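Local coordinates for armadillo repeat protein arm00016 (Synthetic construct, PDB 4D4E) that probably binds peptides in extended form in a modular way, as a computationally designed solenoid of stacked armadillo repeats, at residues S31-R34 against K35-Q38; S57-V60 against K61-D64; K175-A179 against G180-P184; Q216-E220 against A221-P225; P225-E228 against K229-S232. All blocks are in the same frame, centred on the assembly; numbering follows the deposited sequence.

Contact 1. Residues S31-R34 against K35-Q38; sequences SALR and KLSQ
Helix 26-40, one of the rods of this designed armadillo solenoid, carries a side-chain-to-side-chain bond, K35 to S31, and a side-chain-to-backbone bond, S37 to L33, on top of its i to i+4 backbone bonds. K35 doubles back along the helix. Its CG sets off beside the backbone N, anti to the carbonyl carbon (chi1 -70°), and a further bend at the last torsion (46°) turns the ammonium in toward the turn before. There NZ donates to S31 OG at 2.9 Å, with CE lying 3.8 Å from that OG. NZ also comes near S31 O, but the position of that oxygen is doubtful and the hydroxyl is the surer partner. With an alanine in place of S31, K35 NZ would probably lose this hydroxyl acceptor and its solvent-exposed chain would be freer to swing.

A32 O receives L36 N at 3.0 Å, and R34 O receives Q38 N at 2.9 Å. L33 and L36 belong to the buried side, where their CD2 methyls stand 4.4 Å apart. M17 of helix 14-20, L59 of helix 56-61 and A77 of helix 68-81 all meet L36 there.

S37 turns its hydroxyl back over its own helix. L33 O is thus gripped by two donors from the same residue, S37 N at 2.8 Å and S37 OG, which come from opposite faces of its carbonyl plane; this satisfies the hydroxyl and fixes its rotation. S37 OG sits 38° out of that plane, 2.8 Å from L33 O.

Contact 2. Residues S57-V60 against K61-D64; sequences SPLV and KLLD
L63 lies with its branch over V60 O, whereas L62 leans back across the carbonyls of P58 and L59, so that the two leucines leave the turn in different directions. Both start alike, CG beside the backbone N and anti to the carbonyl carbon (chi1 -55° in L63). That torsion lays L63 CG 3.3 Å from V60 O, with CD1 reaching along toward V60 CA. L62 CG comes within 3.5 Å of P58 O, and its CD1 faces L59 CD2 at 4.5 Å, a loose methyl-to-methyl contact.

Beneath these side chains helix 56-61 of the armadillo solenoid tightens into a 3-10 turn. K61 N still bonds to S57 O, four residues back, at 3.0 Å. L62 N is shared, bonding to P58 O at 3.2 Å and only weakly to L59 O. L63 N has gone over fully to the i to i+3 pattern, reaching V60 O at 3.1 Å from 62° above the carbonyl plane.

L62 packs on L29 and L33 of helix 26-40, and L63 faces V75 and I78 of helix 68-81 and P100 of helix 98-103. Were L63 cut back to an alanine, a gap would probably open toward V75, I78 and P100, and the apolar cover over V60 O would thin to CB.

Contact 3. Residues K175-A179 against G180-P184; sequences KLIEA and GALSP
I177 lays its CG1 against the branch of L182: CG and CD1 of the leucine both stand 4.0 Å from I177 CG1, and the two side chains cross obliquely. I177 CG1 is set beside the backbone N (chi1 -74°), and L182 CG takes the same position, which brings both ends together above the turn. A second apolar pair lies deeper, with A181 CB 4.2 Å from L176 CD2.

The backbone between them is a Schellman motif, which ends helix 170-178 and turns the chain into helix 182-187. A181 N donates to L176 O at 3.2 Å, the longer 6-to-1 bond of the motif, and L176 with A181 forms the apolar pair that usually brackets it. G180 N bonds inside that span to I177 O at 2.8 Å, approaching from 56° above the carbonyl plane. G180 takes a positive phi of 71°, and a CB here would be pushed against A179 O.

I177 O has a second partner: a water donates to it at 2.7 Å and accepts from L182 N at 3.1 Å, bridging the old helix to the first turn of the next. M214 of helix 212-221 covers I177, while L218 and A221 of that helix cover L182.

Contact 4. Residues Q216-E220 against A221-P225; sequences QKLEE and AGALP
Apolar contact comes first between E219 and L224. The methylene E219 CG rests 3.6 Å from L224 CD1, so the glutamate meets the leucine chiefly through its aliphatic part. L224 CG stands beside the backbone N (chi1 -50°), which swings the branch back over the preceding helix. On the inner side A223 CB faces L218 CB at 4.3 Å.

The backbone bonds define a Schellman motif that closes helix 212-221 and leads at once into helix 223-229, with G222 serving also as the N-cap position of the second. A223 N makes the 6-to-1 bond to L218 O, 3.0 Å long. Within it G222 N donates to E219 O at 3.0 Å, from 65° above the carbonyl plane, and weakly to L218 O. The phi of 99° at G222 would jam any CB against the carbonyl oxygen of A221.

Water makes the third kind of link. One molecule donates to E219 O at 2.7 Å and accepts from L224 N at 3.0 Å, giving that amide of the new first turn a partner across the bend. F249 lies against L218, E219 and L224, while V186 of helix 182-187 touches A221 and A223.

Contact 5. Residues P225-E228 against K229-S232; sequences PALE and KLQS
L230 and Q231 meet the carbonyls of the turn before them. L230 CG lies 3.5 Å from A226 O, and L230 CD1 comes to 4.5 Å from L227 CD2. Its CG is anti to the carbonyl carbon (chi1 -68°), and the branch is thereby carried back over A226. Q231 brings CB to 3.3 Å from E228 O, its amide end passing alongside E228.

These side chains are held where the chain leaves helix 223-229 of the designed armadillo solenoid for helix 236-248, and the bonds pass from i to i+4 to i to i+3. K229 N keeps the alpha-helical bond to P225 O at 2.9 Å. Beyond it the spacing shortens: L230 N bonds only weakly to L227 O, and Q231 N reaches E228 O, three residues back, at 3.0 Å. That donor stands 61° above the carbonyl plane. A water donates to E228 O at 2.6 Å and hydrogen-bonds to S232 OG at 3.1 Å, so this carbonyl has both a backbone and a solvent partner.

Further out, L227 and L230 are enclosed by L246 and A242 of helix 236-248, V201 of helix 194-208, and L189. Q231 rests on Q243, and K229 NZ forms a long, weak ion pair with D190 OD1.

In the fold
The five contacts follow one another along the chain from contact 1 to contact 5, inside one armadillo-type superhelix. Contacts 1 and 2, with centres about 14 Å apart near the N-terminal end, touch through the leucines of helix 26-40 and those of helix 56-61 and the turn after it, the closest pair being L33 CD2 and L59 CD2 at 3.5 Å. Contacts 3 and 4 pack likewise toward the other end, centres about 12 Å apart, where L182 meets K217, L218 and A221; both are Schellman turns joining consecutive helices. Contact 5 continues helix 223-229 from contact 4, sharing P225. Contacts 1 and 4, about 46 Å apart between centres, do not touch; packing between neighbours is how armadillo solenoids are usually built.

Contact 1. Residues S31-R34 against K35-Q38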
loop_
_atom_site.group_PDB
_atom_site.type_symbol
_atom_site.label_atom_id
_atom_site.label_comp_id
_atom_site.label_asym_id
_atom_site.label_seq_id
_atom_site.Cartn_x
_atom_site.Cartn_y
_atom_site.Cartn_z
ATOM N N SER A 31 12.367 20.954 -9.446
ATOM C CA SER A 31 13.727 20.770 -8.972
ATOM C C SER A 31 13.770 20.404 -7.474
ATOM O O SER A 31 14.451 19.442 -7.070
ATOM C CB SER A 31 14.509 22.054 -9.202
ATOM O OG SER A 31 15.830 21.744 -9.538
ATOM N N ALA A 32 13.038 21.176 -6.664
ATOM C CA ALA A 32 12.984 20.886 -5.233
ATOM C C ALA A 32 12.414 19.503 -4.980
ATOM O O ALA A 32 13.051 18.676 -4.301
ATOM C CB ALA A 32 12.249 21.991 -4.473
ATOM N N LEU A 33 11.243 19.197 -5.546
ATOM C CA LEU A 33 10.713 17.843 -5.420
ATOM C C LEU A 33 11.687 16.784 -5.905
ATOM O O LEU A 33 11.745 15.748 -5.296
ATOM C CB LEU A 33 9.406 17.633 -6.142
ATOM C CG LEU A 33 8.112 17.369 -5.437
ATOM C CD1 LEU A 33 7.135 16.975 -6.517
ATOM C CD2 LEU A 33 8.211 16.289 -4.357
ATOM N N ARG A 34 12.418 17.060 -6.996
ATOM C CA ARG A 34 13.540 16.229 -7.448
ATOM C C ARG A 34 14.444 15.823 -6.302
ATOM O O ARG A 34 14.549 14.647 -5.978
ATOM C CB ARG A 34 14.434 16.994 -8.425
ATOM C CG ARG A 34 14.023 17.019 -9.868
ATOM C CD ARG A 34 14.690 15.926 -10.704
ATOM N NE ARG A 34 14.062 15.870 -12.034
ATOM C CZ ARG A 34 12.933 15.217 -12.318
ATOM N NH1 ARG A 34 12.287 14.516 -11.390
ATOM N NH2 ARG A 34 12.452 15.250 -13.546
ATOM N N LYS A 35 15.128 16.807 -5.728
ATOM C CA LYS A 35 16.157 16.545 -4.741
ATOM C C LYS A 35 15.563 15.827 -3.529
ATOM O O LYS A 35 16.085 14.795 -3.059
ATOM C CB LYS A 35 16.856 17.850 -4.339
ATOM C CG LYS A 35 17.744 18.433 -5.449
ATOM C CD LYS A 35 17.774 19.966 -5.397
ATOM C CE LYS A 35 18.158 20.600 -6.733
ATOM N NZ LYS A 35 17.435 20.004 -7.902
ATOM N N LEU A 36 14.447 16.362 -3.035
ATOM C CA LEU A 36 13.758 15.752 -1.914
ATOM C C LEU A 36 13.432 14.272 -2.213
ATOM O O LEU A 36 13.551 13.379 -1.335
ATOM C CB LEU A 36 12.488 16.556 -1.684
ATOM C CG LEU A 36 11.561 16.277 -0.541
ATOM C CD1 LEU A 36 10.717 17.545 -0.309
ATOM C CD2 LEU A 36 10.725 15.052 -0.900
ATOM N N SER A 37 12.932 14.034 -3.418
ATOM C CA SER A 37 12.662 12.664 -3.875
ATOM C C SER A 37 13.932 11.822 -3.717
ATOM O O SER A 37 13.881 10.751 -3.158
ATOM C CB SER A 37 12.257 12.656 -5.344
ATOM O OG SER A 37 10.915 13.082 -5.453
ATOM N N GLN A 38 15.053 12.371 -4.179
ATOM C CA GLN A 38 16.371 11.757 -4.076
ATOM C C GLN A 38 16.708 11.397 -2.596
ATOM O O GLN A 38 17.063 10.241 -2.300
ATOM C CB GLN A 38 17.400 12.708 -4.667
ATOM C CG GLN A 38 18.648 12.038 -5.203
ATOM C CD GLN A 38 19.880 12.930 -5.101
ATOM O OE1 GLN A 38 19.787 14.135 -4.808
ATOM N NE2 GLN A 38 21.053 12.332 -5.320
#

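Contact 2. Residues S57-V60 against K61-D64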
loop_
_atom_site.group_PDB
_atom_site.type_symbol
_atom_site.label_atom_id
_atom_site.label_comp_id
_atom_site.label_asym_id
_atom_site.label_seq_id
_atom_site.Cartn_x
_atom_site.Cartn_y
_atom_site.Cartn_z
ATOM N N SER A 57 4.432 18.323 5.826
ATOM C CA SER A 57 3.197 19.078 5.500
ATOM C C SER A 57 3.213 19.585 4.099
ATOM O O SER A 57 2.260 19.375 3.374
ATOM C CB SER A 57 2.923 20.240 6.479
ATOM O OG SER A 57 1.850 19.812 7.261
ATOM N N PRO A 58 4.308 20.248 3.686
ATOM C CA PRO A 58 4.314 20.790 2.309
ATOM C C PRO A 58 4.212 19.674 1.223
ATOM O O PRO A 58 3.549 19.858 0.176
ATOM C CB PRO A 58 5.635 21.592 2.221
ATOM C CG PRO A 58 6.197 21.665 3.575
ATOM C CD PRO A 58 5.455 20.711 4.492
ATOM N N LEU A 59 4.779 18.499 1.501
ATOM C CA LEU A 59 4.618 17.384 0.594
ATOM C C LEU A 59 3.186 16.923 0.481
ATOM O O LEU A 59 2.724 16.714 -0.616
ATOM C CB LEU A 59 5.505 16.203 0.976
ATOM C CG LEU A 59 6.897 15.964 0.477
ATOM C CD1 LEU A 59 7.198 14.549 0.957
ATOM C CD2 LEU A 59 6.980 16.039 -1.058
ATOM N N VAL A 60 2.484 16.713 1.598
ATOM C CA VAL A 60 1.053 16.334 1.591
ATOM C C VAL A 60 0.198 17.378 0.843
ATOM O O VAL A 60 -0.796 17.029 0.193
ATOM C CB VAL A 60 0.518 16.204 3.056
ATOM C CG1 VAL A 60 -0.990 15.964 3.076
ATOM C CG2 VAL A 60 1.226 15.068 3.774
ATOM N N LYS A 61 0.539 18.660 1.004
ATOM C CA LYS A 61 -0.212 19.712 0.375
ATOM C C LYS A 61 -0.054 19.707 -1.147
ATOM O O LYS A 61 -0.949 20.190 -1.846
ATOM C CB LYS A 61 0.178 21.065 0.948
ATOM C CG LYS A 61 -0.730 22.184 0.499
ATOM C CD LYS A 61 0.067 23.475 0.396
ATOM C CE LYS A 61 -0.494 24.409 -0.670
ATOM N NZ LYS A 61 0.629 25.296 -1.046
ATOM N N LEU A 62 1.063 19.170 -1.655
ATOM C CA LEU A 62 1.270 18.983 -3.103
ATOM C C LEU A 62 0.367 17.930 -3.742
ATOM O O LEU A 62 0.309 17.859 -4.973
ATOM C CB LEU A 62 2.752 18.634 -3.416
ATOM C CG LEU A 62 3.771 19.777 -3.292
ATOM C CD1 LEU A 62 5.200 19.325 -3.526
ATOM C CD2 LEU A 62 3.375 20.950 -4.212
ATOM N N LEU A 63 -0.319 17.119 -2.916
ATOM C CA LEU A 63 -1.202 16.067 -3.400
ATOM C C LEU A 63 -2.478 16.662 -3.942
ATOM O O LEU A 63 -3.263 15.961 -4.536
ATOM C CB LEU A 63 -1.547 15.026 -2.314
ATOM C CG LEU A 63 -0.364 14.338 -1.614
ATOM C CD1 LEU A 63 -0.786 13.266 -0.593
ATOM C CD2 LEU A 63 0.646 13.816 -2.656
ATOM N N ASP A 64 -2.663 17.960 -3.743
ATOM C CA ASP A 64 -3.783 18.666 -4.386
ATOM C C ASP A 64 -3.402 19.562 -5.548
ATOM O O ASP A 64 -4.258 20.247 -6.092
ATOM C CB ASP A 64 -4.540 19.488 -3.373
ATOM C CG ASP A 64 -5.603 18.713 -2.759
ATOM O OD1 ASP A 64 -6.377 18.108 -3.545
ATOM O OD2 ASP A 64 -5.620 18.651 -1.507
#

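Contact 3. Residues K175-A179 against G180-P184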
loop_
_atom_site.group_PDB
_atom_site.type_symbol
_atom_site.label_atom_id
_atom_site.label_comp_id
_atom_site.label_asym_id
_atom_site.label_seq_id
_atom_site.Cartn_x
_atom_site.Cartn_y
_atom_site.Cartn_z
ATOM N N LYS A 175 -12.995 -6.342 9.194
ATOM C CA LYS A 175 -13.158 -5.230 8.266
ATOM C C LYS A 175 -12.743 -5.557 6.835
ATOM O O LYS A 175 -13.486 -5.230 5.921
ATOM C CB LYS A 175 -12.405 -4.007 8.790
ATOM C CG LYS A 175 -12.864 -3.670 10.210
ATOM C CD LYS A 175 -14.083 -2.734 10.193
ATOM C CE LYS A 175 -14.819 -2.711 11.537
ATOM N NZ LYS A 175 -16.256 -2.271 11.424
ATOM N N LEU A 176 -11.616 -6.267 6.627
ATOM C CA LEU A 176 -11.204 -6.655 5.255
ATOM C C LEU A 176 -12.265 -7.487 4.572
ATOM O O LEU A 176 -12.631 -7.251 3.439
ATOM C CB LEU A 176 -9.881 -7.432 5.243
ATOM C CG LEU A 176 -8.528 -6.786 5.033
ATOM C CD1 LEU A 176 -7.492 -7.891 4.968
ATOM C CD2 LEU A 176 -8.488 -5.932 3.743
ATOM N N ILE A 177 -12.727 -8.478 5.306
ATOM C CA ILE A 177 -13.705 -9.386 4.875
ATOM C C ILE A 177 -15.000 -8.669 4.553
ATOM O O ILE A 177 -15.529 -8.879 3.483
ATOM C CB ILE A 177 -13.913 -10.486 5.940
ATOM C CG1 ILE A 177 -12.739 -11.474 5.932
ATOM C CG2 ILE A 177 -15.182 -11.285 5.649
ATOM C CD1 ILE A 177 -12.730 -12.317 7.195
ATOM N N GLU A 178 -15.502 -7.826 5.472
ATOM C CA GLU A 178 -16.705 -7.010 5.231
ATOM C C GLU A 178 -16.549 -6.066 4.043
ATOM O O GLU A 178 -17.539 -5.801 3.390
ATOM C CB GLU A 178 -17.088 -6.191 6.456
ATOM C CG GLU A 178 -17.589 -7.054 7.591
ATOM C CD GLU A 178 -17.653 -6.293 8.898
ATOM O OE1 GLU A 178 -17.361 -5.066 8.915
ATOM O OE2 GLU A 178 -17.995 -6.936 9.899
ATOM N N ALA A 179 -15.326 -5.610 3.749
ATOM C CA ALA A 179 -15.069 -4.813 2.548
ATOM C C ALA A 179 -15.106 -5.662 1.285
ATOM O O ALA A 179 -14.842 -5.165 0.224
ATOM C CB ALA A 179 -13.734 -4.123 2.668
ATOM N N GLY A 180 -15.417 -6.953 1.403
ATOM C CA GLY A 180 -15.423 -7.898 0.242
ATOM C C GLY A 180 -14.049 -8.299 -0.346
ATOM O O GLY A 180 -13.922 -8.535 -1.580
ATOM N N ALA A 181 -13.029 -8.426 0.511
ATOM C CA ALA A 181 -11.667 -8.703 0.011
ATOM C C ALA A 181 -11.447 -10.141 -0.451
ATOM O O ALA A 181 -10.567 -10.369 -1.288
ATOM C CB ALA A 181 -10.603 -8.342 1.039
ATOM N N LEU A 182 -12.207 -11.093 0.101
ATOM C CA LEU A 182 -11.911 -12.508 -0.088
ATOM C C LEU A 182 -12.033 -13.045 -1.531
ATOM O O LEU A 182 -11.107 -13.677 -2.004
ATOM C CB LEU A 182 -12.632 -13.423 0.916
ATOM C CG LEU A 182 -12.290 -13.213 2.403
ATOM C CD1 LEU A 182 -12.755 -14.406 3.250
ATOM C CD2 LEU A 182 -10.799 -12.966 2.615
ATOM N N SER A 183 -13.125 -12.825 -2.230
ATOM C CA SER A 183 -13.259 -13.384 -3.586
ATOM C C SER A 183 -12.272 -12.734 -4.590
ATOM O O SER A 183 -11.691 -13.439 -5.447
ATOM C CB SER A 183 -14.711 -13.317 -4.065
ATOM O OG SER A 183 -14.916 -12.285 -5.009
ATOM N N PRO A 184 -12.069 -11.394 -4.491
ATOM C CA PRO A 184 -11.002 -10.850 -5.313
ATOM C C PRO A 184 -9.610 -11.412 -4.992
ATOM O O PRO A 184 -8.786 -11.554 -5.887
ATOM C CB PRO A 184 -11.083 -9.342 -5.039
ATOM C CG PRO A 184 -12.522 -9.099 -4.708
ATOM C CD PRO A 184 -12.997 -10.331 -4.009
HETATM O O HOH W 1 -14.765 -10.754 1.766
#

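Contact 4. Residues Q216-E220 against A221-P225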
loop_
_atom_site.group_PDB
_atom_site.type_symbol
_atom_site.label_atom_id
_atom_site.label_comp_id
_atom_site.label_asym_id
_atom_site.label_seq_id
_atom_site.Cartn_x
_atom_site.Cartn_y
_atom_site.Cartn_z
ATOM N N GLN A 216 -13.701 -20.266 7.502
ATOM C CA GLN A 216 -14.894 -20.739 6.791
ATOM C C GLN A 216 -15.225 -19.812 5.661
ATOM O O GLN A 216 -15.599 -20.244 4.571
ATOM C CB GLN A 216 -16.075 -20.894 7.768
ATOM C CG GLN A 216 -17.478 -20.848 7.158
ATOM C CD GLN A 216 -18.544 -20.447 8.187
ATOM O OE1 GLN A 216 -18.841 -21.206 9.118
ATOM N NE2 GLN A 216 -19.113 -19.243 8.030
ATOM N N LYS A 217 -15.063 -18.521 5.914
ATOM C CA LYS A 217 -15.237 -17.498 4.863
ATOM C C LYS A 217 -14.269 -17.730 3.647
ATOM O O LYS A 217 -14.699 -17.634 2.440
ATOM C CB LYS A 217 -15.043 -16.101 5.447
ATOM C CG LYS A 217 -16.160 -15.589 6.364
ATOM C CD LYS A 217 -17.378 -15.107 5.589
ATOM C CE LYS A 217 -18.580 -14.883 6.516
ATOM N NZ LYS A 217 -18.948 -13.439 6.628
ATOM N N LEU A 218 -13.013 -18.070 3.969
ATOM C CA LEU A 218 -12.010 -18.439 2.908
ATOM C C LEU A 218 -12.409 -19.680 2.045
ATOM O O LEU A 218 -12.435 -19.603 0.781
ATOM C CB LEU A 218 -10.616 -18.580 3.521
ATOM C CG LEU A 218 -10.068 -17.206 3.923
ATOM C CD1 LEU A 218 -8.946 -17.443 4.892
ATOM C CD2 LEU A 218 -9.502 -16.486 2.696
ATOM N N GLU A 219 -12.813 -20.769 2.715
ATOM C CA GLU A 219 -13.327 -21.978 2.028
ATOM C C GLU A 219 -14.490 -21.609 1.149
ATOM O O GLU A 219 -14.557 -21.996 -0.022
ATOM C CB GLU A 219 -13.755 -23.049 3.024
ATOM C CG GLU A 219 -12.597 -23.525 3.886
ATOM C CD GLU A 219 -12.998 -24.481 5.018
ATOM O OE1 GLU A 219 -14.206 -24.807 5.185
ATOM O OE2 GLU A 219 -12.071 -24.898 5.759
ATOM N N GLU A 220 -15.393 -20.839 1.721
ATOM C CA GLU A 220 -16.492 -20.252 0.972
ATOM C C GLU A 220 -16.083 -19.483 -0.235
ATOM O O GLU A 220 -16.733 -19.595 -1.229
ATOM C CB GLU A 220 -17.335 -19.388 1.888
ATOM C CG GLU A 220 -17.668 -20.181 3.152
ATOM C CD GLU A 220 -18.976 -19.787 3.827
ATOM O OE1 GLU A 220 -19.274 -18.577 3.906
ATOM O OE2 GLU A 220 -19.694 -20.693 4.307
ATOM N N ALA A 221 -15.023 -18.686 -0.164
ATOM C CA ALA A 221 -14.597 -17.845 -1.284
ATOM C C ALA A 221 -13.981 -18.714 -2.382
ATOM O O ALA A 221 -13.840 -18.296 -3.518
ATOM C CB ALA A 221 -13.607 -16.761 -0.791
ATOM N N GLY A 222 -13.632 -19.952 -2.047
ATOM C CA GLY A 222 -13.013 -20.852 -3.027
ATOM C C GLY A 222 -11.504 -20.912 -2.883
ATOM O O GLY A 222 -10.827 -21.319 -3.809
ATOM N N ALA A 223 -10.971 -20.510 -1.732
ATOM C CA ALA A 223 -9.524 -20.485 -1.548
ATOM C C ALA A 223 -8.851 -21.853 -1.688
ATOM O O ALA A 223 -7.777 -21.936 -2.267
ATOM C CB ALA A 223 -9.128 -19.847 -0.260
ATOM N N LEU A 224 -9.489 -22.916 -1.190
ATOM C CA LEU A 224 -8.820 -24.215 -1.132
ATOM C C LEU A 224 -8.362 -24.818 -2.484
ATOM O O LEU A 224 -7.200 -25.230 -2.583
ATOM C CB LEU A 224 -9.609 -25.229 -0.274
ATOM C CG LEU A 224 -10.060 -24.801 1.127
ATOM C CD1 LEU A 224 -10.807 -25.936 1.890
ATOM C CD2 LEU A 224 -8.891 -24.210 1.953
ATOM N N PRO A 225 -9.240 -24.841 -3.516
ATOM C CA PRO A 225 -8.809 -25.386 -4.794
ATOM C C PRO A 225 -7.813 -24.499 -5.491
ATOM O O PRO A 225 -7.017 -25.001 -6.290
ATOM C CB PRO A 225 -10.100 -25.376 -5.643
ATOM C CG PRO A 225 -11.201 -25.397 -4.649
ATOM C CD PRO A 225 -10.704 -24.571 -3.507
HETATM O O HOH W 2 -12.420 -23.398 -0.876
#

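Contact 5. Residues P225-E228 against K229-S232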
loop_
_atom_site.group_PDB
_atom_site.type_symbol
_atom_site.label_atom_id
_atom_site.label_comp_id
_atom_site.label_asym_id
_atom_site.label_seq_id
_atom_site.Cartn_x
_atom_site.Cartn_y
_atom_site.Cartn_z
ATOM N N PRO A 225 -9.240 -24.841 -3.516
ATOM C CA PRO A 225 -8.809 -25.386 -4.794
ATOM C C PRO A 225 -7.813 -24.499 -5.491
ATOM O O PRO A 225 -7.017 -25.001 -6.290
ATOM C CB PRO A 225 -10.100 -25.376 -5.643
ATOM C CG PRO A 225 -11.201 -25.397 -4.649
ATOM C CD PRO A 225 -10.704 -24.571 -3.507
ATOM N N ALA A 226 -7.874 -23.188 -5.192
ATOM C CA ALA A 226 -7.053 -22.198 -5.845
ATOM C C ALA A 226 -5.672 -22.291 -5.260
ATOM O O ALA A 226 -4.685 -22.194 -5.993
ATOM C CB ALA A 226 -7.676 -20.824 -5.691
ATOM N N LEU A 227 -5.595 -22.625 -3.966
ATOM C CA LEU A 227 -4.304 -22.863 -3.334
ATOM C C LEU A 227 -3.698 -24.187 -3.782
ATOM O O LEU A 227 -2.501 -24.242 -4.031
ATOM C CB LEU A 227 -4.372 -22.801 -1.825
ATOM C CG LEU A 227 -4.506 -21.388 -1.191
ATOM C CD1 LEU A 227 -4.881 -21.543 0.273
ATOM C CD2 LEU A 227 -3.264 -20.513 -1.348
ATOM N N GLU A 228 -4.511 -25.237 -3.847
ATOM C CA GLU A 228 -4.068 -26.522 -4.365
ATOM C C GLU A 228 -3.537 -26.467 -5.810
ATOM O O GLU A 228 -2.494 -27.042 -6.097
ATOM C CB GLU A 228 -5.161 -27.538 -4.240
ATOM C CG GLU A 228 -5.262 -28.083 -2.841
ATOM C CD GLU A 228 -6.051 -29.365 -2.802
ATOM O OE1 GLU A 228 -6.547 -29.834 -3.892
ATOM O OE2 GLU A 228 -6.158 -29.894 -1.679
ATOM N N LYS A 229 -4.225 -25.754 -6.702
ATOM C CA LYS A 229 -3.690 -25.484 -8.079
ATOM C C LYS A 229 -2.234 -24.945 -8.104
ATOM O O LYS A 229 -1.430 -25.393 -8.914
ATOM C CB LYS A 229 -4.625 -24.570 -8.837
ATOM C CG LYS A 229 -4.231 -24.260 -10.283
ATOM C CD LYS A 229 -5.498 -24.116 -11.141
ATOM C CE LYS A 229 -5.226 -24.063 -12.641
ATOM N NZ LYS A 229 -4.873 -22.666 -12.982
ATOM N N LEU A 230 -1.902 -24.029 -7.182
ATOM C CA LEU A 230 -0.573 -23.413 -7.074
ATOM C C LEU A 230 0.466 -24.385 -6.622
ATOM O O LEU A 230 1.670 -24.112 -6.740
ATOM C CB LEU A 230 -0.605 -22.234 -6.100
ATOM C CG LEU A 230 -1.413 -21.045 -6.588
ATOM C CD1 LEU A 230 -1.577 -20.026 -5.471
ATOM C CD2 LEU A 230 -0.715 -20.405 -7.771
ATOM N N GLN A 231 0.034 -25.516 -6.064
ATOM C CA GLN A 231 1.036 -26.532 -5.776
ATOM C C GLN A 231 1.720 -27.041 -7.020
ATOM O O GLN A 231 2.761 -27.687 -6.913
ATOM C CB GLN A 231 0.489 -27.698 -4.919
ATOM C CG GLN A 231 0.572 -27.263 -3.469
ATOM C CD GLN A 231 -0.149 -28.205 -2.557
ATOM O OE1 GLN A 231 -1.119 -28.861 -2.958
ATOM N NE2 GLN A 231 0.299 -28.268 -1.319
ATOM N N SER A 232 1.173 -26.746 -8.209
ATOM C CA SER A 232 1.903 -27.097 -9.443
ATOM C C SER A 232 2.279 -25.882 -10.351
ATOM O O SER A 232 2.618 -26.012 -11.530
ATOM C CB SER A 232 1.200 -28.252 -10.182
ATOM O OG SER A 232 -0.035 -27.804 -10.590
HETATM O O HOH W 3 -1.680 -28.624 -8.046
#